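Local coordinates for protein 5-Carboxyvanillate Decarboxylase (Novosphingobium aromaticivorans, PDB 4QRN) that probably catalyses the decarboxylation of 5-carboxyvanillate in an amidohydrolase-type active site that holds a manganese ion, at residues K175-N180 and D194-A199; R167-L172 and V201-P206; I50-R55 and L122-T127. All blocks are in the same frame, centred on the assembly; numbering follows the deposited sequence. Where two conformers were deposited one is given.

Interaction 1: K175-N180 and D194-A199; sequences KGIQIN and DPIFRA
A beta-alpha-beta unit of the amidohydrolase barrel brings Ile177 and Ile179 of strand 177-179 against Ile196 of helix 194-203. Strand 207-209 completes the unit. All three isoleucines are buried, and the contact is made by methyl groups. Ile196 offers its CG2 branch. The CD1 of Ile179 meets Ile196 CG2 tip to tip at 4.1 Å. Ile177 sends its own CD1 to the same methyl of Ile196, at 4.4 Å from CG2. Ile196 CG2 is placed for this by its first torsion: CG1 stands beside the backbone N (chi1 -73°), which leaves CG2 anti to it. In Ile179 the extended chain, with chi2 at 180°, carries CD1 out from the strand. Gln178, between the two isoleucines, turns to the other face of the strand. There its NE2 donates to Asn180 OD1 at 2.9 Å, and its side chain touches the metal ligand His210. On the helix side, Leu207 of strand 207-209 packs on both strand isoleucines, and Ile165 of helix 158-170 touches Ile177. Backbone bonds to Tyr208 tie Ile177 and Ile179 into the sheet. The two faces of the strand therefore differ in chemistry, polar toward His210 and aliphatic toward the helix. Cohesion between strand and helix at this point rests on dispersion and on the exclusion of water, with no directional bond to fix the spacing.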
# COMPACT_ATOMS: atom_id res chain seq x y z
N LYS A 175 -16.16 -20.52 -13.09
CA LYS A 175 -16.11 -19.29 -13.89
C LYS A 175 -14.72 -18.69 -13.97
O LYS A 175 -14.51 -17.70 -14.67
CB LYS A 175 -17.12 -18.29 -13.32
CG LYS A 175 -18.55 -18.80 -13.42
CD LYS A 175 -19.01 -19.07 -14.84
CE LYS A 175 -20.48 -19.44 -14.87
NZ LYS A 175 -20.93 -19.57 -16.28
N GLY A 176 -13.74 -19.31 -13.33
CA GLY A 176 -12.37 -18.83 -13.33
C GLY A 176 -11.66 -19.51 -12.19
O GLY A 176 -12.15 -20.53 -11.68
N ILE A 177 -10.51 -18.96 -11.80
CA ILE A 177 -9.74 -19.51 -10.69
C ILE A 177 -9.29 -18.36 -9.79
O ILE A 177 -9.13 -17.21 -10.22
CB ILE A 177 -8.50 -20.38 -11.09
CG1 ILE A 177 -7.48 -19.54 -11.88
CG2 ILE A 177 -8.95 -21.64 -11.84
CD1 ILE A 177 -6.13 -20.19 -12.00
N GLN A 178 -9.09 -18.72 -8.52
CA GLN A 178 -8.46 -17.83 -7.56
C GLN A 178 -7.09 -18.39 -7.21
O GLN A 178 -6.98 -19.56 -6.84
CB GLN A 178 -9.31 -17.72 -6.29
CG GLN A 178 -8.62 -16.89 -5.20
CD GLN A 178 -9.53 -16.67 -4.02
OE1 GLN A 178 -10.53 -15.95 -4.12
NE2 GLN A 178 -9.19 -17.28 -2.88
N ILE A 179 -6.05 -17.55 -7.33
CA ILE A 179 -4.73 -17.89 -6.84
C ILE A 179 -4.45 -16.96 -5.67
O ILE A 179 -4.66 -15.75 -5.75
CB ILE A 179 -3.65 -17.77 -7.95
CG1 ILE A 179 -3.91 -18.85 -9.02
CG2 ILE A 179 -2.23 -17.90 -7.35
CD1 ILE A 179 -2.91 -18.83 -10.18
N ASN A 180 -4.00 -17.55 -4.57
CA ASN A 180 -3.78 -16.85 -3.31
C ASN A 180 -2.38 -16.29 -3.28
O ASN A 180 -1.52 -16.69 -2.51
CB ASN A 180 -4.06 -17.84 -2.18
CG ASN A 180 -5.41 -18.42 -2.32
OD1 ASN A 180 -6.39 -17.68 -2.21
ND2 ASN A 180 -5.50 -19.73 -2.64
N ASP A 194 3.98 -19.70 -16.75
CA ASP A 194 3.29 -19.36 -17.97
C ASP A 194 2.15 -20.32 -18.38
O ASP A 194 1.15 -19.84 -18.90
CB ASP A 194 4.30 -19.21 -19.12
CG ASP A 194 3.67 -18.64 -20.37
OD1 ASP A 194 3.19 -17.49 -20.31
OD2 ASP A 194 3.63 -19.35 -21.39
N PRO A 195 2.28 -21.64 -18.13
CA PRO A 195 1.16 -22.51 -18.51
C PRO A 195 -0.18 -22.11 -17.91
O PRO A 195 -1.23 -22.39 -18.51
CB PRO A 195 1.61 -23.89 -18.03
CG PRO A 195 3.13 -23.83 -18.16
CD PRO A 195 3.45 -22.43 -17.68
N ILE A 196 -0.18 -21.50 -16.73
CA ILE A 196 -1.41 -21.10 -16.10
C ILE A 196 -2.07 -19.99 -16.94
O ILE A 196 -3.29 -20.05 -17.18
CB ILE A 196 -1.11 -20.62 -14.67
CG1 ILE A 196 -0.78 -21.84 -13.79
CG2 ILE A 196 -2.28 -19.76 -14.11
CD1 ILE A 196 -0.19 -21.48 -12.43
N PHE A 197 -1.30 -19.01 -17.37
CA PHE A 197 -1.85 -17.95 -18.21
C PHE A 197 -2.31 -18.46 -19.55
O PHE A 197 -3.36 -18.04 -20.03
CB PHE A 197 -0.85 -16.81 -18.34
CG PHE A 197 -0.60 -16.13 -17.02
CD1 PHE A 197 -1.61 -15.37 -16.45
CD2 PHE A 197 0.58 -16.29 -16.33
CE1 PHE A 197 -1.43 -14.75 -15.23
CE2 PHE A 197 0.77 -15.68 -15.09
CZ PHE A 197 -0.23 -14.91 -14.54
N ARG A 198 -1.57 -19.37 -20.16
CA ARG A 198 -2.00 -19.95 -21.44
C ARG A 198 -3.38 -20.59 -21.27
O ARG A 198 -4.26 -20.42 -22.12
CB ARG A 198 -0.99 -20.97 -21.93
CG ARG A 198 0.30 -20.34 -22.48
CD ARG A 198 0.19 -19.74 -23.88
NE ARG A 198 -0.05 -20.80 -24.86
CZ ARG A 198 0.89 -21.62 -25.33
NH1 ARG A 198 2.16 -21.42 -25.00
NH2 ARG A 198 0.55 -22.61 -26.14
N ALA A 199 -3.58 -21.32 -20.18
CA ALA A 199 -4.85 -22.00 -19.96
C ALA A 199 -5.99 -21.02 -19.72
O ALA A 199 -7.09 -21.22 -20.23
CB ALA A 199 -4.73 -23.00 -18.81

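Interaction 2: R167-L172 and V201-P206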
# COMPACT_ATOMS: atom_id res chain seq x y z
N ARG A 167 -10.40 -28.36 -16.58
CA ARG A 167 -11.39 -29.24 -15.97
C ARG A 167 -12.47 -28.42 -15.27
O ARG A 167 -13.66 -28.71 -15.37
CB ARG A 167 -10.73 -30.22 -15.01
CG ARG A 167 -11.69 -31.30 -14.53
CD ARG A 167 -11.01 -32.29 -13.61
NE ARG A 167 -10.80 -31.80 -12.25
CZ ARG A 167 -11.60 -32.03 -11.20
NH1 ARG A 167 -11.26 -31.56 -10.02
NH2 ARG A 167 -12.74 -32.72 -11.34
N GLY A 168 -12.06 -27.38 -14.56
CA GLY A 168 -13.02 -26.54 -13.86
C GLY A 168 -13.98 -25.86 -14.82
O GLY A 168 -15.18 -25.81 -14.59
N ALA A 169 -13.46 -25.36 -15.93
CA ALA A 169 -14.31 -24.65 -16.89
C ALA A 169 -15.23 -25.61 -17.64
O ALA A 169 -16.39 -25.30 -17.86
CB ALA A 169 -13.43 -23.86 -17.86
N ARG A 170 -14.71 -26.76 -18.05
CA ARG A 170 -15.46 -27.67 -18.92
C ARG A 170 -16.36 -28.65 -18.18
O ARG A 170 -17.47 -28.94 -18.65
CB ARG A 170 -14.45 -28.45 -19.78
CG ARG A 170 -15.05 -29.54 -20.66
CD ARG A 170 -13.95 -30.34 -21.37
NE ARG A 170 -12.99 -30.91 -20.43
CZ ARG A 170 -11.72 -30.53 -20.30
NH1 ARG A 170 -10.94 -31.12 -19.40
NH2 ARG A 170 -11.21 -29.57 -21.06
N GLU A 171 -15.88 -29.19 -17.07
CA GLU A 171 -16.57 -30.23 -16.34
C GLU A 171 -17.28 -29.75 -15.08
O GLU A 171 -18.33 -30.31 -14.72
CB GLU A 171 -15.58 -31.34 -16.00
CG GLU A 171 -14.93 -31.93 -17.26
CD GLU A 171 -13.95 -33.04 -16.97
OE1 GLU A 171 -14.19 -33.82 -16.03
OE2 GLU A 171 -12.93 -33.14 -17.71
N LEU A 172 -16.73 -28.73 -14.41
CA LEU A 172 -17.25 -28.37 -13.09
C LEU A 172 -18.11 -27.11 -13.09
O LEU A 172 -18.69 -26.77 -12.06
CB LEU A 172 -16.10 -28.17 -12.10
CG LEU A 172 -15.17 -29.38 -11.95
CD1 LEU A 172 -14.14 -29.10 -10.86
CD2 LEU A 172 -15.92 -30.68 -11.63
N VAL A 201 -6.30 -18.04 -20.87
CA VAL A 201 -6.69 -17.43 -22.13
C VAL A 201 -7.44 -18.44 -23.00
O VAL A 201 -8.41 -18.09 -23.66
CB VAL A 201 -5.45 -16.85 -22.83
CG1 VAL A 201 -5.73 -16.50 -24.31
CG2 VAL A 201 -4.92 -15.63 -22.04
N GLU A 202 -7.03 -19.71 -22.97
CA GLU A 202 -7.74 -20.76 -23.72
C GLU A 202 -9.20 -20.90 -23.29
O GLU A 202 -10.09 -21.05 -24.12
CB GLU A 202 -7.03 -22.10 -23.57
CG GLU A 202 -5.72 -22.17 -24.35
CD GLU A 202 -4.77 -23.28 -23.93
OE1 GLU A 202 -5.09 -24.06 -23.00
OE2 GLU A 202 -3.70 -23.38 -24.55
N VAL A 203 -9.46 -20.88 -21.98
CA VAL A 203 -10.84 -20.98 -21.49
C VAL A 203 -11.52 -19.61 -21.41
O VAL A 203 -12.72 -19.52 -21.16
CB VAL A 203 -10.94 -21.69 -20.11
CG1 VAL A 203 -10.41 -23.14 -20.19
CG2 VAL A 203 -10.26 -20.90 -19.01
N ASP A 204 -10.75 -18.55 -21.67
CA ASP A 204 -11.20 -17.15 -21.59
C ASP A 204 -11.85 -16.80 -20.26
O ASP A 204 -12.95 -16.26 -20.22
CB ASP A 204 -12.13 -16.80 -22.76
CG ASP A 204 -12.38 -15.31 -22.88
OD1 ASP A 204 -11.47 -14.51 -22.55
OD2 ASP A 204 -13.51 -14.94 -23.27
N GLN A 205 -11.15 -17.11 -19.17
CA GLN A 205 -11.69 -16.84 -17.85
C GLN A 205 -10.76 -15.93 -17.07
O GLN A 205 -9.55 -15.92 -17.33
CB GLN A 205 -11.90 -18.14 -17.08
CG GLN A 205 -13.03 -18.95 -17.65
CD GLN A 205 -13.36 -20.16 -16.82
OE1 GLN A 205 -12.51 -20.67 -16.10
NE2 GLN A 205 -14.61 -20.64 -16.92
N PRO A 206 -11.32 -15.21 -16.10
CA PRO A 206 -10.50 -14.33 -15.27
C PRO A 206 -9.75 -15.09 -14.20
O PRO A 206 -10.18 -16.15 -13.71
CB PRO A 206 -11.53 -13.41 -14.62
CG PRO A 206 -12.77 -14.29 -14.54
CD PRO A 206 -12.76 -15.08 -15.79
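The methyl group of Ala169 lies against the side-chain amide of Gln205, a polar group that here serves as a packing surface. Ala169 CB is 3.6 Å from Gln205 NE2. It is 3.8 Å from both CD and OE1 of Gln205. The methyl comes obliquely at the outer end of the amide, raised from its plane. Gln205 NE2 keeps a hydrogen bond to Phe174 O, which restrains the turning of the amide. The chain of Gln205 is extended beyond CG (chi2 -174°), and this carries the amide across to helix 158-170. Val203 closes on the same methyl: its CG1 is 3.9 Å from Ala169 CB. The contact joins the C-terminal ends of helices 158-170 and 194-203. The second helix stops in a Schellman motif, with Asp204 as its C-prime residue at a positive phi of 53°. That reversal leaves Val203 and Gln205 both facing Ala169. Nearby, Glu202 OE1 bonds His166 of helix 158-170. With no side chain beyond CB, Ala169 lets the backbones come near, its CA 6.8 Å from that of Val203. The interface between these residues is thus held by van der Waals contact, while Gln205 NE2 has its hydrogen bond elsewhere, to Phe174 O.

Interaction 3: I50-R55 and L122-T127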
# COMPACT_ATOMS: atom_id res chain seq x y z
N ILE A 50 -7.38 -27.58 6.30
CA ILE A 50 -7.02 -26.94 7.56
C ILE A 50 -6.18 -27.90 8.43
O ILE A 50 -5.22 -27.47 9.07
CB ILE A 50 -8.25 -26.39 8.35
CG1 ILE A 50 -9.11 -25.45 7.47
CG2 ILE A 50 -7.81 -25.67 9.63
CD1 ILE A 50 -8.35 -24.31 6.82
N ASP A 51 -6.52 -29.19 8.42
CA ASP A 51 -5.72 -30.15 9.18
C ASP A 51 -4.29 -30.24 8.64
O ASP A 51 -3.36 -30.44 9.42
CB ASP A 51 -6.37 -31.53 9.12
CG ASP A 51 -7.61 -31.64 9.97
OD1 ASP A 51 -7.87 -30.74 10.80
OD2 ASP A 51 -8.33 -32.64 9.80
N VAL A 52 -4.09 -30.09 7.33
CA VAL A 52 -2.72 -30.04 6.81
C VAL A 52 -2.00 -28.80 7.33
O VAL A 52 -0.82 -28.89 7.72
CB VAL A 52 -2.67 -30.05 5.26
CG1 VAL A 52 -1.24 -29.81 4.77
CG2 VAL A 52 -3.22 -31.37 4.74
N TYR A 53 -2.67 -27.65 7.39
CA TYR A 53 -2.01 -26.48 7.95
C TYR A 53 -1.58 -26.75 9.39
O TYR A 53 -0.47 -26.40 9.80
CB TYR A 53 -2.94 -25.28 7.95
CG TYR A 53 -3.45 -24.81 6.59
CD1 TYR A 53 -2.82 -25.17 5.38
CD2 TYR A 53 -4.56 -24.00 6.53
CE1 TYR A 53 -3.29 -24.72 4.16
CE2 TYR A 53 -5.04 -23.53 5.32
CZ TYR A 53 -4.41 -23.89 4.15
OH TYR A 53 -4.92 -23.40 2.97
N LEU A 54 -2.45 -27.37 10.18
CA LEU A 54 -2.09 -27.67 11.56
C LEU A 54 -0.90 -28.64 11.63
O LEU A 54 -0.02 -28.48 12.48
CB LEU A 54 -3.30 -28.24 12.31
CG LEU A 54 -4.39 -27.21 12.64
CD1 LEU A 54 -5.65 -27.90 13.15
CD2 LEU A 54 -3.93 -26.16 13.64
N ARG A 55 -0.87 -29.61 10.74
CA ARG A 55 0.26 -30.54 10.68
C ARG A 55 1.56 -29.80 10.38
O ARG A 55 2.59 -30.09 10.99
CB ARG A 55 -0.03 -31.60 9.61
CG ARG A 55 1.00 -32.72 9.54
CD ARG A 55 0.76 -33.56 8.31
NE ARG A 55 1.30 -32.93 7.11
CZ ARG A 55 0.78 -33.05 5.89
NH1 ARG A 55 -0.35 -33.72 5.69
NH2 ARG A 55 1.38 -32.48 4.86
N LEU A 122 3.85 -32.42 -3.79
CA LEU A 122 3.07 -32.06 -4.98
C LEU A 122 1.88 -32.99 -5.16
O LEU A 122 0.81 -32.54 -5.56
CB LEU A 122 3.94 -32.03 -6.24
CG LEU A 122 4.60 -30.67 -6.52
CD1 LEU A 122 5.39 -30.15 -5.32
CD2 LEU A 122 5.50 -30.73 -7.76
N ASP A 123 2.05 -34.27 -4.88
CA ASP A 123 0.93 -35.21 -4.97
C ASP A 123 -0.18 -34.81 -4.02
O ASP A 123 -1.36 -34.83 -4.37
CB ASP A 123 1.38 -36.64 -4.62
CG ASP A 123 2.12 -37.33 -5.76
OD1 ASP A 123 1.94 -36.96 -6.94
OD2 ASP A 123 2.89 -38.27 -5.46
N GLU A 124 0.21 -34.46 -2.79
CA GLU A 124 -0.77 -34.06 -1.79
C GLU A 124 -1.48 -32.78 -2.24
O GLU A 124 -2.70 -32.68 -2.12
CB GLU A 124 -0.12 -33.85 -0.42
CG GLU A 124 -1.15 -33.64 0.67
CD GLU A 124 -0.55 -33.48 2.05
OE1 GLU A 124 0.57 -32.94 2.17
OE2 GLU A 124 -1.20 -33.92 3.01
N ALA A 125 -0.72 -31.82 -2.76
CA ALA A 125 -1.33 -30.57 -3.21
C ALA A 125 -2.34 -30.82 -4.33
O ALA A 125 -3.47 -30.31 -4.28
CB ALA A 125 -0.26 -29.59 -3.64
N ARG A 126 -1.95 -31.60 -5.34
CA ARG A 126 -2.86 -31.89 -6.43
C ARG A 126 -4.09 -32.65 -5.94
O ARG A 126 -5.22 -32.37 -6.36
CB ARG A 126 -2.16 -32.69 -7.52
CG ARG A 126 -1.06 -31.90 -8.24
CD ARG A 126 -0.44 -32.69 -9.37
NE ARG A 126 0.27 -33.85 -8.87
CZ ARG A 126 1.59 -34.02 -8.89
NH1 ARG A 126 2.41 -33.08 -9.37
NH2 ARG A 126 2.11 -35.13 -8.40
N THR A 127 -3.89 -33.62 -5.05
CA THR A 127 -4.99 -34.42 -4.57
C THR A 127 -5.99 -33.59 -3.77
O THR A 127 -7.20 -33.69 -3.96
CB THR A 127 -4.45 -35.57 -3.72
OG1 THR A 127 -3.67 -36.43 -4.56
CG2 THR A 127 -5.56 -36.40 -3.10
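Arg55 and Glu124 form the ionic part of the contact, a two-pronged salt bridge between helices 47-59 and 122-142. The guanidinium meets the carboxylate end-on. Arg55 NH1 donates to Glu124 OE2 at 2.8 Å, with an N-H...O angle of 173°. Arg55 NH2 donates to Glu124 OE1, also at 2.8 Å and nearly as straight. Both oxygens use their syn lone pairs, and the two planes are only 6° apart. Two parallel bonds of this kind fix the rotation of both groups. The arginine chain bends at chi3 (80°) to present this end, whereas Glu124 reaches across extended. An alanine at Arg55 would remove both donors and would probably leave the Glu124 carboxylate without its charged mate and freer to turn.

The helices belong to neighbouring parts of the barrel. Helix 47-59 follows strand 38-44 and helix 122-142 comes after strand 106-111, and these strands are adjacent and parallel.

Van der Waals contacts come from Val52, one turn before Arg55. Its CG2 lies 3.7 Å from Glu124 OE2. Its CG1 sits over one face of the Arg55 guanidinium, toward the rim, 3.6 Å above the plane. Leu119 packs on Val52.

Hydrogen bonds near the start of helix 122-142 are local. The Glu124 backbone N bonds Asp121 OD1, just before the helix, and the first turn would be expected to favour a negative Asp121. Further along, Thr127 OG1 donates to Asp123 O at 2.8 Å, and the Thr127 N reaches that oxygen from the opposite face of the carbonyl.

Interactions 1 and 2 are neighbours, with centres about 9 Å apart, and both use helix 194-203. Along the chain, interaction 1 is nested in the loop closed by interaction 2. They touch where Gly176 N packs 3.3 Å from Gln205 OE1. Interaction 3 closes earlier in the chain and stands apart: its centre is about 20 Å from that of interaction 1 and about 24 Å from that of interaction 2. Interaction 1 lies nearer the active site, with the Ile179 side chain about 7 Å from that of the metal ligand His210 and about 13 Å from the manganese and the bound nitrobenzoic acid inhibitor. Interactions 2 and 3 lie away from that site.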